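Long-range contacts in enoyl-[acyl-carrier-protein] reductase [FMN] (Thermotoga maritima, PDB 5GVJ), which probably catalyses the NADH-dependent reduction of enoyl-acyl-carrier-protein with the help of FMN, a step of bacterial fatty acid synthesis: residues I73-W78 against F96-P101; K114-V119 against A135-G140; V213-R218 against Q279-I284; D219-G224 against A231-T236. The protein carries 1 engineered substitution. All coordinates share one frame; numbering follows the deposited sequence.

Contact 1 (I73-W78 against F96-P101); sequences ILVSPW and FGAGNP
Leu74 is wrapped by the chain of 96-101, and its CD1 lies 3.4 Å from Gly99 C. Gly99 has unusual backbone angles (phi 128°, psi -155°). A CB there would be pressed against the carbonyl oxygen before it and would also come close to Leu74 CD1. Its absence lets the chain curl tightly round the leucine. A chi1 of -70° brings Leu74 CG near Gly97 O, and the two methyls part beyond it, CD1 to Gly99 and CD2 to the rings. CD2 ends 3.5 Å from Phe96 CD1 and 3.7 Å from Pro101 CB. It meets the Phe96 ring obliquely, while the two side chains cross at about a right angle. Pro101 CB lies over one face of that ring, offset toward the rim.

A single hydrogen bond joins the segments. It runs almost straight from Leu74 N to Gly97 O, at 3.0 Å. It continues the parallel pairing of strands 68-73 and 93-97, in which Ile73 is bridged to Gly97. These strands are neighbours in the sheet of a TIM-barrel-type fold, and the contact lies at their C-terminal ends. The side chain of Ile73 is about 6 Å from that of Ala23, an FMN-binding residue. Ala98 CB is shared by two methyls: Ile73 CG2 at 4.1 Å and Val75 CG1 at 4.1 Å. A type I turn from Ile73 to Ser76 then leads the chain toward helix 79-88.

The chemistry is therefore mostly apolar: one backbone hydrogen bond sets the alignment, and packing round Leu74, with smaller contacts of Ile73 and Val75 on Ala98, supplies most of the rest.

Contact 2 (K114-V119 against A135-G140); sequences KVIPVV and AVIAEG
Ile116 and Ile137 cross at about a right angle, with Ile116 CG2 set 3.6 Å from Ile137 CG1. Val118 comes to the same isoleucine obliquely, and its CG2 lies 3.7 Å from Ile137 CD1. The other methyl of Val118, CG1, stands anti to the backbone N (chi1 -178°). This turns it toward Glu139, where it rests 3.7 Å from CB and near the carboxylate carbon. Glu139 is an FMN-binding residue, so this valine lies alongside a side chain of the cofactor site. An alanine in place of Ile137 would probably leave a gap between Ile116 and Val118 and take away their shared partner.

The two strands run parallel and are joined through helix 122-130, the beta-alpha-beta crossover that builds a TIM-barrel-type fold. Three backbone hydrogen bonds lace them together. Ile137 N gives to Pro117 O, and Glu139 N to Val119 O. Between them, Val119 N gives to Ile137 O at 2.7 Å. At the start of the pair, Pro117 has no N-H to give to Ala135 O; Pro117 CD lies 3.3 Å from that oxygen instead. Val119 turns to the opposite face from Val118 and meets Leu124 and Ala125 of the helix.

Contact 3 (V213-R218 against Q279-I284); sequences VKASIR and QSAGLI. With NA (sodium ion), chain C.
Val213 O and Ile284 O meet round a sodium ion, as do Ala215 O and Ala281 O. The metal bonds dominate this contact. The ion is held by Val213 O at 2.5 Å, Ala215 O at 2.5 Å, Ala281 O at 2.3 Å and Ile284 O at 2.3 Å. A water and Ile212 O complete six ligands. The oxygens of facing residues lie close to one another, and the shared cation probably offsets their repulsion.

No direct hydrogen bond crosses between the segments. The metal-bound water gives only a weak one to Gly282 O. A CA-H...O contact adds to this, from Gly282 CA to Ala215 O at 3.4 Å.

Apolar contact is modest. In Ile217, chi1 of 62° sets CG2 opposite the carbonyl carbon, and this branch lies 3.6 Å from Gly282 CA. Ala215 CB is 4.1 Å from Ala281 CB. A CB on Gly282 would clash with the backbone of Ser216 and Ile217.

The site ties the C-terminal end of helix 206-214 to the 3-10 segment 279-283, which includes the FMN-binding Ser280. Gln279 hydrogen-bonds Glu149 and Thr151 of the second subunit. Ile284 packs on helix 193-197, and Ala215 on Leu234 of strand 231-234.

Contact 4 (D219-G224 against A231-T236); sequences DTVVTG and ARVLRT
Arg232 reaches across the hairpin over Thr220 and Val222. Its CB is 4.0 Å from Val221 O. With chi1 near -179°, CG points away from its own N and lies 3.6 Å from Thr220 CB. CD is 3.3 Å from Thr220 OG1. The chain then bends at chi3 (-56°), which takes NE past the same oxygen and brings the guanidinium back over the neighbouring strand. Val222 CG2 lies over one guanidinium face, 3.7 Å from CZ. NH1 gives a hydrogen bond to Thr220 OG1 at 2.9 Å, in the guanidinium plane. NH2 bonds Met141 O. With a leucine here, Thr220 OG1 and Met141 O would probably each lose a donor.

The backbones form a twisted antiparallel hairpin, with two hydrogen bonds between Val221 and Val233 and two between Thr223 and Ala231. Strand 231-234 also pairs with strand 145-146, and the Arg232 side chain is about 4 Å from that of FMN-binding Gly144. Arg235 N gives to Asp219 O at 2.8 Å. Val221 CG1 sits over the centre of the Arg235 guanidinium, 3.1 Å from NH1.

Both arginines thus lay a guanidinium face on a valine; Arg232 bonds within the subunit, while Arg235 bonds Arg218 O through NE and Glu149 of the second subunit through NH2.

Contacts 1 and 2 belong to the same parallel sheet, where strands 93-97 and 114-119 are neighbours. They touch through Phe96 and Pro101. Contact 2 is the buried one of the pair, while contact 1 is partly exposed at the strand ends. Contacts 3 and 4 lie together on another side of the chain, where helix 206-214 and strand 220-223 follow each other in the chain. They meet directly, with Arg235 NE close to Arg218 O, and both reach the second subunit. Their chemistry differs with place: apolar side chains beside backbone hydrogen bonds in contacts 1 and 2, carbonyls round a metal in buried contact 3, and arginines in the partly buried hairpin of contact 4.

Contact 1 (I73-W78 against F96-P101)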
loop_
_atom_site.group_PDB
_atom_site.type_symbol
_atom_site.label_atom_id
_atom_site.label_comp_id
_atom_site.label_asym_id
_atom_site.label_seq_id
_atom_site.Cartn_x
_atom_site.Cartn_y
_atom_site.Cartn_z
ATOM N N ILE A 73 12.372 15.974 -14.673
ATOM C CA ILE A 73 13.259 15.336 -13.702
ATOM C C ILE A 73 14.275 16.362 -13.210
ATOM O O ILE A 73 15.074 16.885 -13.997
ATOM C CB ILE A 73 13.967 14.115 -14.304
ATOM C CG1 ILE A 73 12.943 13.100 -14.806
ATOM C CG2 ILE A 73 14.870 13.483 -13.255
ATOM C CD1 ILE A 73 12.025 12.600 -13.723
ATOM N N LEU A 74 14.266 16.617 -11.901
ATOM C CA LEU A 74 15.034 17.726 -11.341
ATOM C C LEU A 74 16.536 17.535 -11.503
ATOM O O LEU A 74 17.272 18.524 -11.594
ATOM C CB LEU A 74 14.681 17.902 -9.868
ATOM C CG LEU A 74 13.274 18.443 -9.610
ATOM C CD1 LEU A 74 12.889 18.217 -8.162
ATOM C CD2 LEU A 74 13.177 19.929 -9.971
ATOM N N VAL A 75 17.010 16.284 -11.537
ATOM C CA VAL A 75 18.441 16.015 -11.674
ATOM C C VAL A 75 18.916 16.070 -13.116
ATOM O O VAL A 75 20.118 15.919 -13.371
ATOM C CB VAL A 75 18.797 14.647 -11.055
ATOM C CG1 VAL A 75 18.351 14.593 -9.604
ATOM C CG2 VAL A 75 18.158 13.521 -11.837
ATOM N N SER A 76 18.021 16.286 -14.070
ATOM C CA SER A 76 18.448 16.410 -15.453
ATOM C C SER A 76 19.334 17.644 -15.617
ATOM O O SER A 76 19.065 18.689 -15.015
ATOM C CB SER A 76 17.240 16.503 -16.384
ATOM O OG SER A 76 17.610 17.079 -17.626
ATOM N N PRO A 77 20.400 17.554 -16.414
ATOM C CA PRO A 77 21.209 18.753 -16.692
ATOM C C PRO A 77 20.435 19.864 -17.377
ATOM O O PRO A 77 20.869 21.022 -17.326
ATOM C CB PRO A 77 22.330 18.223 -17.599
ATOM C CG PRO A 77 21.786 16.971 -18.182
ATOM C CD PRO A 77 20.898 16.367 -17.130
ATOM N N TRP A 78 19.312 19.555 -18.025
ATOM C CA TRP A 78 18.535 20.553 -18.749
ATOM C C TRP A 78 17.309 21.022 -17.971
ATOM O O TRP A 78 16.383 21.583 -18.571
ATOM C CB TRP A 78 18.104 20.004 -20.109
ATOM C CG TRP A 78 19.234 19.609 -21.017
ATOM C CD1 TRP A 78 19.762 18.356 -21.183
ATOM C CD2 TRP A 78 19.960 20.469 -21.902
ATOM N NE1 TRP A 78 20.775 18.388 -22.113
ATOM C CE2 TRP A 78 20.915 19.673 -22.570
ATOM C CE3 TRP A 78 19.899 21.835 -22.194
ATOM C CZ2 TRP A 78 21.802 20.201 -23.508
ATOM C CZ3 TRP A 78 20.782 22.357 -23.135
ATOM C CH2 TRP A 78 21.719 21.541 -23.774
ATOM N N PHE A 96 6.918 17.236 -11.197
ATOM C CA PHE A 96 8.347 17.137 -10.951
ATOM C C PHE A 96 8.663 15.804 -10.299
ATOM O O PHE A 96 7.855 15.262 -9.540
ATOM C CB PHE A 96 8.854 18.261 -10.038
ATOM C CG PHE A 96 8.924 19.602 -10.699
ATOM C CD1 PHE A 96 10.019 19.950 -11.471
ATOM C CD2 PHE A 96 7.902 20.526 -10.533
ATOM C CE1 PHE A 96 10.096 21.197 -12.072
ATOM C CE2 PHE A 96 7.969 21.763 -11.129
ATOM C CZ PHE A 96 9.073 22.103 -11.900
ATOM N N GLY A 97 9.850 15.278 -10.598
ATOM C CA GLY A 97 10.353 14.117 -9.904
ATOM C C GLY A 97 11.785 14.332 -9.456
ATOM O O GLY A 97 12.500 15.201 -9.960
ATOM N N ALA A 98 12.189 13.515 -8.478
ATOM C CA ALA A 98 13.579 13.416 -8.015
ATOM C C ALA A 98 14.000 14.647 -7.215
ATOM O O ALA A 98 15.007 15.291 -7.513
ATOM C CB ALA A 98 14.547 13.160 -9.177
ATOM N N GLY A 99 13.220 14.974 -6.185
ATOM C CA GLY A 99 13.697 15.941 -5.226
ATOM C C GLY A 99 12.701 17.050 -4.991
ATOM O O GLY A 99 11.489 16.889 -5.187
ATOM N N ASN A 100 13.236 18.189 -4.565
ATOM C CA ASN A 100 12.437 19.321 -4.128
ATOM C C ASN A 100 12.446 20.377 -5.220
ATOM O O ASN A 100 13.517 20.937 -5.507
ATOM C CB ASN A 100 13.006 19.887 -2.830
ATOM C CG ASN A 100 12.132 20.953 -2.221
ATOM O OD1 ASN A 100 11.314 21.580 -2.899
ATOM N ND2 ASN A 100 12.296 21.166 -0.917
ATOM N N PRO A 101 11.300 20.687 -5.852
ATOM C CA PRO A 101 11.313 21.617 -6.992
ATOM C C PRO A 101 10.956 23.037 -6.590
ATOM O O PRO A 101 10.490 23.823 -7.421
ATOM C CB PRO A 101 10.248 21.026 -7.919
ATOM C CG PRO A 101 9.209 20.510 -6.939
ATOM C CD PRO A 101 9.967 20.089 -5.666
#

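Contact 2 (K114-V119 against A135-G140)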
loop_
_atom_site.group_PDB
_atom_site.type_symbol
_atom_site.label_atom_id
_atom_site.label_comp_id
_atom_site.label_asym_id
_atom_site.label_seq_id
_atom_site.Cartn_x
_atom_site.Cartn_y
_atom_site.Cartn_z
ATOM N N LYS A 114 -0.118 25.053 -13.421
ATOM C CA LYS A 114 -0.382 24.306 -12.188
ATOM C C LYS A 114 0.807 23.397 -11.908
ATOM O O LYS A 114 1.255 22.663 -12.796
ATOM C CB LYS A 114 -1.666 23.484 -12.287
ATOM C CG LYS A 114 -2.909 24.286 -12.678
ATOM C CD LYS A 114 -3.225 25.348 -11.635
ATOM C CE LYS A 114 -4.619 25.928 -11.852
ATOM N NZ LYS A 114 -4.827 26.356 -13.259
ATOM N N VAL A 115 1.321 23.449 -10.679
ATOM C CA VAL A 115 2.562 22.772 -10.318
ATOM C C VAL A 115 2.235 21.651 -9.341
ATOM O O VAL A 115 1.626 21.894 -8.291
ATOM C CB VAL A 115 3.578 23.756 -9.724
ATOM C CG1 VAL A 115 4.862 23.039 -9.372
ATOM C CG2 VAL A 115 3.844 24.897 -10.729
ATOM N N ILE A 116 2.630 20.425 -9.689
ATOM C CA ILE A 116 2.295 19.250 -8.883
ATOM C C ILE A 116 3.552 18.416 -8.653
ATOM O O ILE A 116 3.833 17.509 -9.447
ATOM C CB ILE A 116 1.198 18.404 -9.554
ATOM C CG1 ILE A 116 -0.020 19.270 -9.883
ATOM C CG2 ILE A 116 0.751 17.263 -8.615
ATOM C CD1 ILE A 116 -1.149 18.516 -10.580
ATOM N N PRO A 117 4.319 18.673 -7.589
ATOM C CA PRO A 117 5.497 17.845 -7.302
ATOM C C PRO A 117 5.092 16.434 -6.902
ATOM O O PRO A 117 4.044 16.222 -6.293
ATOM C CB PRO A 117 6.169 18.569 -6.120
ATOM C CG PRO A 117 5.557 19.938 -6.075
ATOM C CD PRO A 117 4.154 19.754 -6.609
ATOM N N VAL A 118 5.937 15.468 -7.247
ATOM C CA VAL A 118 5.796 14.096 -6.757
ATOM C C VAL A 118 6.614 13.977 -5.478
ATOM O O VAL A 118 7.770 14.409 -5.431
ATOM C CB VAL A 118 6.255 13.075 -7.817
ATOM C CG1 VAL A 118 6.070 11.646 -7.323
ATOM C CG2 VAL A 118 5.494 13.272 -9.137
ATOM N N VAL A 119 6.010 13.436 -4.421
ATOM C CA VAL A 119 6.672 13.341 -3.125
ATOM C C VAL A 119 6.565 11.910 -2.619
ATOM O O VAL A 119 5.623 11.184 -2.942
ATOM C CB VAL A 119 6.085 14.323 -2.086
ATOM C CG1 VAL A 119 6.146 15.762 -2.605
ATOM C CG2 VAL A 119 4.657 13.944 -1.739
ATOM N N ALA A 135 -0.972 21.071 -6.017
ATOM C CA ALA A 135 -1.375 19.746 -5.569
ATOM C C ALA A 135 -0.094 18.947 -5.430
ATOM O O ALA A 135 0.978 19.416 -5.806
ATOM C CB ALA A 135 -2.349 19.081 -6.556
ATOM N N VAL A 136 -0.200 17.739 -4.881
ATOM C CA VAL A 136 0.965 16.871 -4.761
ATOM C C VAL A 136 0.577 15.465 -5.154
ATOM O O VAL A 136 -0.551 15.022 -4.912
ATOM C CB VAL A 136 1.583 16.872 -3.344
ATOM C CG1 VAL A 136 2.061 18.254 -2.987
ATOM C CG2 VAL A 136 0.584 16.353 -2.328
ATOM N N ILE A 137 1.515 14.777 -5.783
ATOM C CA ILE A 137 1.398 13.362 -6.070
ATOM C C ILE A 137 2.142 12.637 -4.962
ATOM O O ILE A 137 3.339 12.875 -4.746
ATOM C CB ILE A 137 1.968 13.017 -7.456
ATOM C CG1 ILE A 137 1.131 13.671 -8.571
ATOM C CG2 ILE A 137 1.991 11.499 -7.658
ATOM C CD1 ILE A 137 1.897 13.900 -9.874
ATOM N N ALA A 138 1.429 11.795 -4.223
ATOM C CA ALA A 138 2.031 10.985 -3.177
ATOM C C ALA A 138 2.288 9.627 -3.805
ATOM O O ALA A 138 1.347 8.894 -4.107
ATOM C CB ALA A 138 1.115 10.891 -1.960
ATOM N N GLU A 139 3.547 9.309 -4.044
ATOM C CA GLU A 139 3.893 8.124 -4.822
ATOM C C GLU A 139 4.449 7.046 -3.902
ATOM O O GLU A 139 5.565 7.180 -3.390
ATOM C CB GLU A 139 4.900 8.475 -5.916
ATOM C CG GLU A 139 5.305 7.273 -6.745
ATOM C CD GLU A 139 6.201 7.660 -7.904
ATOM O OE1 GLU A 139 7.433 7.725 -7.721
ATOM O OE2 GLU A 139 5.660 7.913 -8.991
ATOM N N GLY A 140 3.682 5.972 -3.713
ATOM C CA GLY A 140 4.148 4.860 -2.908
ATOM C C GLY A 140 5.199 4.027 -3.618
ATOM O O GLY A 140 5.297 3.991 -4.852
#

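Contact 3 (V213-R218 against Q279-I284)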
loop_
_atom_site.group_PDB
_atom_site.type_symbol
_atom_site.label_atom_id
_atom_site.label_comp_id
_atom_site.label_asym_id
_atom_site.label_seq_id
_atom_site.Cartn_x
_atom_site.Cartn_y
_atom_site.Cartn_z
ATOM N N VAL A 213 1.798 -7.695 -18.916
ATOM C CA VAL A 213 0.678 -8.627 -18.894
ATOM C C VAL A 213 1.056 -9.897 -18.142
ATOM O O VAL A 213 0.317 -10.369 -17.273
ATOM C CB VAL A 213 0.225 -8.940 -20.331
ATOM C CG1 VAL A 213 -0.647 -10.177 -20.357
ATOM C CG2 VAL A 213 -0.507 -7.741 -20.924
ATOM N N LYS A 214 2.217 -10.467 -18.465
ATOM C CA LYS A 214 2.575 -11.756 -17.879
ATOM C C LYS A 214 3.001 -11.613 -16.426
ATOM O O LYS A 214 2.860 -12.560 -15.649
ATOM C CB LYS A 214 3.697 -12.409 -18.688
ATOM C CG LYS A 214 3.257 -12.972 -20.035
ATOM C CD LYS A 214 4.470 -13.458 -20.824
ATOM C CE LYS A 214 4.058 -14.291 -22.037
ATOM N NZ LYS A 214 3.684 -13.441 -23.194
ATOM N N ALA A 215 3.518 -10.448 -16.044
ATOM C CA ALA A 215 4.097 -10.276 -14.718
ATOM C C ALA A 215 3.034 -10.409 -13.634
ATOM O O ALA A 215 1.912 -9.917 -13.783
ATOM C CB ALA A 215 4.771 -8.910 -14.605
ATOM N N SER A 216 3.400 -11.066 -12.531
ATOM C CA SER A 216 2.550 -11.167 -11.353
ATOM C C SER A 216 2.874 -10.048 -10.362
ATOM O O SER A 216 3.778 -9.237 -10.575
ATOM C CB SER A 216 2.744 -12.521 -10.677
ATOM O OG SER A 216 3.999 -12.525 -10.027
ATOM N N ILE A 217 2.154 -10.022 -9.232
ATOM C CA ILE A 217 2.402 -8.986 -8.229
ATOM C C ILE A 217 3.765 -9.147 -7.565
ATOM O O ILE A 217 4.247 -8.211 -6.916
ATOM C CB ILE A 217 1.284 -8.965 -7.164
ATOM C CG1 ILE A 217 1.237 -10.293 -6.401
ATOM C CG2 ILE A 217 -0.067 -8.663 -7.820
ATOM C CD1 ILE A 217 0.137 -10.344 -5.334
ATOM N N ARG A 218 4.407 -10.309 -7.718
ATOM C CA ARG A 218 5.699 -10.594 -7.100
ATOM C C ARG A 218 6.856 -10.534 -8.088
ATOM O O ARG A 218 7.981 -10.888 -7.729
ATOM C CB ARG A 218 5.675 -11.977 -6.433
ATOM C CG ARG A 218 4.846 -12.043 -5.168
ATOM C CD ARG A 218 5.053 -13.377 -4.435
ATOM N NE ARG A 218 4.664 -14.509 -5.276
ATOM C CZ ARG A 218 4.822 -15.783 -4.928
ATOM N NH1 ARG A 218 5.359 -16.082 -3.750
ATOM N NH2 ARG A 218 4.441 -16.757 -5.752
ATOM N N GLN A 279 4.306 -2.811 -8.993
ATOM C CA GLN A 279 3.644 -4.038 -8.578
ATOM C C GLN A 279 2.253 -4.151 -9.172
ATOM O O GLN A 279 1.724 -5.263 -9.277
ATOM C CB GLN A 279 3.584 -4.113 -7.036
ATOM C CG GLN A 279 4.959 -4.273 -6.390
ATOM C CD GLN A 279 4.885 -4.452 -4.880
ATOM O OE1 GLN A 279 3.808 -4.385 -4.293
ATOM N NE2 GLN A 279 6.036 -4.684 -4.247
ATOM N N SER A 280 1.656 -3.031 -9.594
ATOM C CA SER A 280 0.344 -3.131 -10.220
ATOM C C SER A 280 0.372 -3.895 -11.539
ATOM O O SER A 280 -0.699 -4.184 -12.076
ATOM C CB SER A 280 -0.261 -1.743 -10.460
ATOM O OG SER A 280 0.427 -1.077 -11.490
ATOM N N ALA A 281 1.549 -4.241 -12.073
ATOM C CA ALA A 281 1.560 -5.106 -13.256
ATOM C C ALA A 281 0.853 -6.429 -12.979
ATOM O O ALA A 281 0.211 -6.988 -13.873
ATOM C CB ALA A 281 2.994 -5.353 -13.738
ATOM N N GLY A 282 0.905 -6.918 -11.739
ATOM C CA GLY A 282 0.202 -8.149 -11.414
ATOM C C GLY A 282 -1.306 -8.039 -11.459
ATOM O O GLY A 282 -1.991 -9.066 -11.427
ATOM N N LEU A 283 -1.835 -6.822 -11.529
ATOM C CA LEU A 283 -3.260 -6.586 -11.674
ATOM C C LEU A 283 -3.664 -6.398 -13.129
ATOM O O LEU A 283 -4.852 -6.220 -13.419
ATOM C CB LEU A 283 -3.663 -5.346 -10.876
ATOM C CG LEU A 283 -3.346 -5.374 -9.389
ATOM C CD1 LEU A 283 -3.574 -3.987 -8.784
ATOM C CD2 LEU A 283 -4.210 -6.438 -8.727
ATOM N N ILE A 284 -2.703 -6.409 -14.043
ATOM C CA ILE A 284 -2.943 -6.107 -15.448
ATOM C C ILE A 284 -2.803 -7.404 -16.235
ATOM O O ILE A 284 -1.730 -8.022 -16.255
ATOM C CB ILE A 284 -1.980 -5.028 -15.952
ATOM C CG1 ILE A 284 -2.300 -3.691 -15.264
ATOM C CG2 ILE A 284 -2.053 -4.896 -17.476
ATOM C CD1 ILE A 284 -1.162 -2.697 -15.330
HETATM NA NA NA C . 0.291 -8.785 -15.376
HETATM O O HOH W 1 -1.195 -10.434 -14.229
#

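Contact 4 (D219-G224 against A231-T236)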
loop_
_atom_site.group_PDB
_atom_site.type_symbol
_atom_site.label_atom_id
_atom_site.label_comp_id
_atom_site.label_asym_id
_atom_site.label_seq_id
_atom_site.Cartn_x
_atom_site.Cartn_y
_atom_site.Cartn_z
ATOM N N ASP A 219 6.620 -10.100 -9.325
ATOM C CA ASP A 219 7.642 -10.194 -10.355
ATOM C C ASP A 219 8.456 -8.917 -10.515
ATOM O O ASP A 219 9.108 -8.743 -11.548
ATOM C CB ASP A 219 7.017 -10.578 -11.691
ATOM C CG ASP A 219 6.714 -12.061 -11.780
ATOM O OD1 ASP A 219 7.333 -12.851 -11.034
ATOM O OD2 ASP A 219 5.853 -12.429 -12.597
ATOM N N THR A 220 8.433 -8.017 -9.538
ATOM C CA THR A 220 9.350 -6.888 -9.584
ATOM C C THR A 220 10.398 -7.035 -8.489
ATOM O O THR A 220 10.223 -7.789 -7.528
ATOM C CB THR A 220 8.624 -5.542 -9.446
ATOM O OG1 THR A 220 8.136 -5.399 -8.109
ATOM C CG2 THR A 220 7.459 -5.440 -10.430
ATOM N N VAL A 221 11.511 -6.328 -8.669
ATOM C CA VAL A 221 12.600 -6.279 -7.700
ATOM C C VAL A 221 13.000 -4.834 -7.514
ATOM O O VAL A 221 12.862 -4.012 -8.423
ATOM C CB VAL A 221 13.848 -7.072 -8.135
ATOM C CG1 VAL A 221 13.734 -8.492 -7.754
ATOM C CG2 VAL A 221 14.059 -6.933 -9.624
ATOM N N VAL A 222 13.544 -4.537 -6.342
ATOM C CA VAL A 222 14.127 -3.235 -6.058
ATOM C C VAL A 222 15.640 -3.378 -6.146
ATOM O O VAL A 222 16.236 -4.184 -5.422
ATOM C CB VAL A 222 13.691 -2.717 -4.681
ATOM C CG1 VAL A 222 14.294 -1.341 -4.425
ATOM C CG2 VAL A 222 12.163 -2.696 -4.589
ATOM N N THR A 223 16.255 -2.609 -7.040
ATOM C CA THR A 223 17.694 -2.635 -7.257
ATOM C C THR A 223 18.273 -1.240 -7.072
ATOM O O THR A 223 17.605 -0.233 -7.333
ATOM C CB THR A 223 18.047 -3.123 -8.664
ATOM O OG1 THR A 223 17.529 -2.197 -9.628
ATOM C CG2 THR A 223 17.456 -4.497 -8.921
ATOM N N GLY A 224 19.532 -1.191 -6.645
ATOM C CA GLY A 224 20.223 0.070 -6.441
ATOM C C GLY A 224 19.880 0.727 -5.121
ATOM O O GLY A 224 19.932 0.085 -4.073
ATOM N N ALA A 231 15.281 1.519 -7.233
ATOM C CA ALA A 231 14.372 1.583 -8.366
ATOM C C ALA A 231 13.729 0.217 -8.561
ATOM O O ALA A 231 14.403 -0.809 -8.455
ATOM C CB ALA A 231 15.094 2.018 -9.644
ATOM N N ARG A 232 12.428 0.209 -8.838
ATOM C CA ARG A 232 11.677 -1.030 -8.994
ATOM C C ARG A 232 11.589 -1.389 -10.471
ATOM O O ARG A 232 11.112 -0.588 -11.283
ATOM C CB ARG A 232 10.275 -0.920 -8.400
ATOM C CG ARG A 232 9.461 -2.213 -8.523
ATOM C CD ARG A 232 8.123 -2.092 -7.818
ATOM N NE ARG A 232 8.281 -1.712 -6.414
ATOM C CZ ARG A 232 8.519 -2.572 -5.429
ATOM N NH1 ARG A 232 8.634 -3.868 -5.695
ATOM N NH2 ARG A 232 8.653 -2.132 -4.178
ATOM N N VAL A 233 12.042 -2.597 -10.810
ATOM C CA VAL A 233 12.000 -3.094 -12.175
ATOM C C VAL A 233 11.552 -4.551 -12.173
ATOM O O VAL A 233 11.600 -5.248 -11.156
ATOM C CB VAL A 233 13.364 -2.966 -12.896
ATOM C CG1 VAL A 233 13.761 -1.502 -13.057
ATOM C CG2 VAL A 233 14.439 -3.749 -12.155
ATOM N N LEU A 234 11.123 -5.000 -13.347
ATOM C CA LEU A 234 10.743 -6.390 -13.556
ATOM C C LEU A 234 11.925 -7.317 -13.279
ATOM O O LEU A 234 13.086 -6.948 -13.470
ATOM C CB LEU A 234 10.244 -6.559 -14.995
ATOM C CG LEU A 234 8.841 -7.100 -15.277
ATOM C CD1 LEU A 234 7.908 -6.869 -14.113
ATOM C CD2 LEU A 234 8.286 -6.445 -16.523
ATOM N N ARG A 235 11.623 -8.533 -12.808
ATOM C CA ARG A 235 12.655 -9.524 -12.502
ATOM C C ARG A 235 13.260 -10.116 -13.773
ATOM O O ARG A 235 13.050 -11.292 -14.080
ATOM C CB ARG A 235 12.087 -10.643 -11.619
ATOM C CG ARG A 235 11.842 -10.211 -10.183
ATOM C CD ARG A 235 11.473 -11.380 -9.263
ATOM N NE ARG A 235 11.084 -10.891 -7.943
ATOM C CZ ARG A 235 11.864 -10.936 -6.868
ATOM N NH1 ARG A 235 13.083 -11.450 -6.954
ATOM N NH2 ARG A 235 11.429 -10.459 -5.708
ATOM N N THR A 236 14.022 -9.316 -14.496
ATOM C CA THR A 236 14.615 -9.600 -15.793
ATOM C C THR A 236 16.076 -10.021 -15.628
ATOM O O THR A 236 16.667 -9.833 -14.561
ATOM C CB THR A 236 14.499 -8.347 -16.682
ATOM O OG1 THR A 236 14.399 -8.718 -18.059
ATOM C CG2 THR A 236 15.691 -7.451 -16.504
#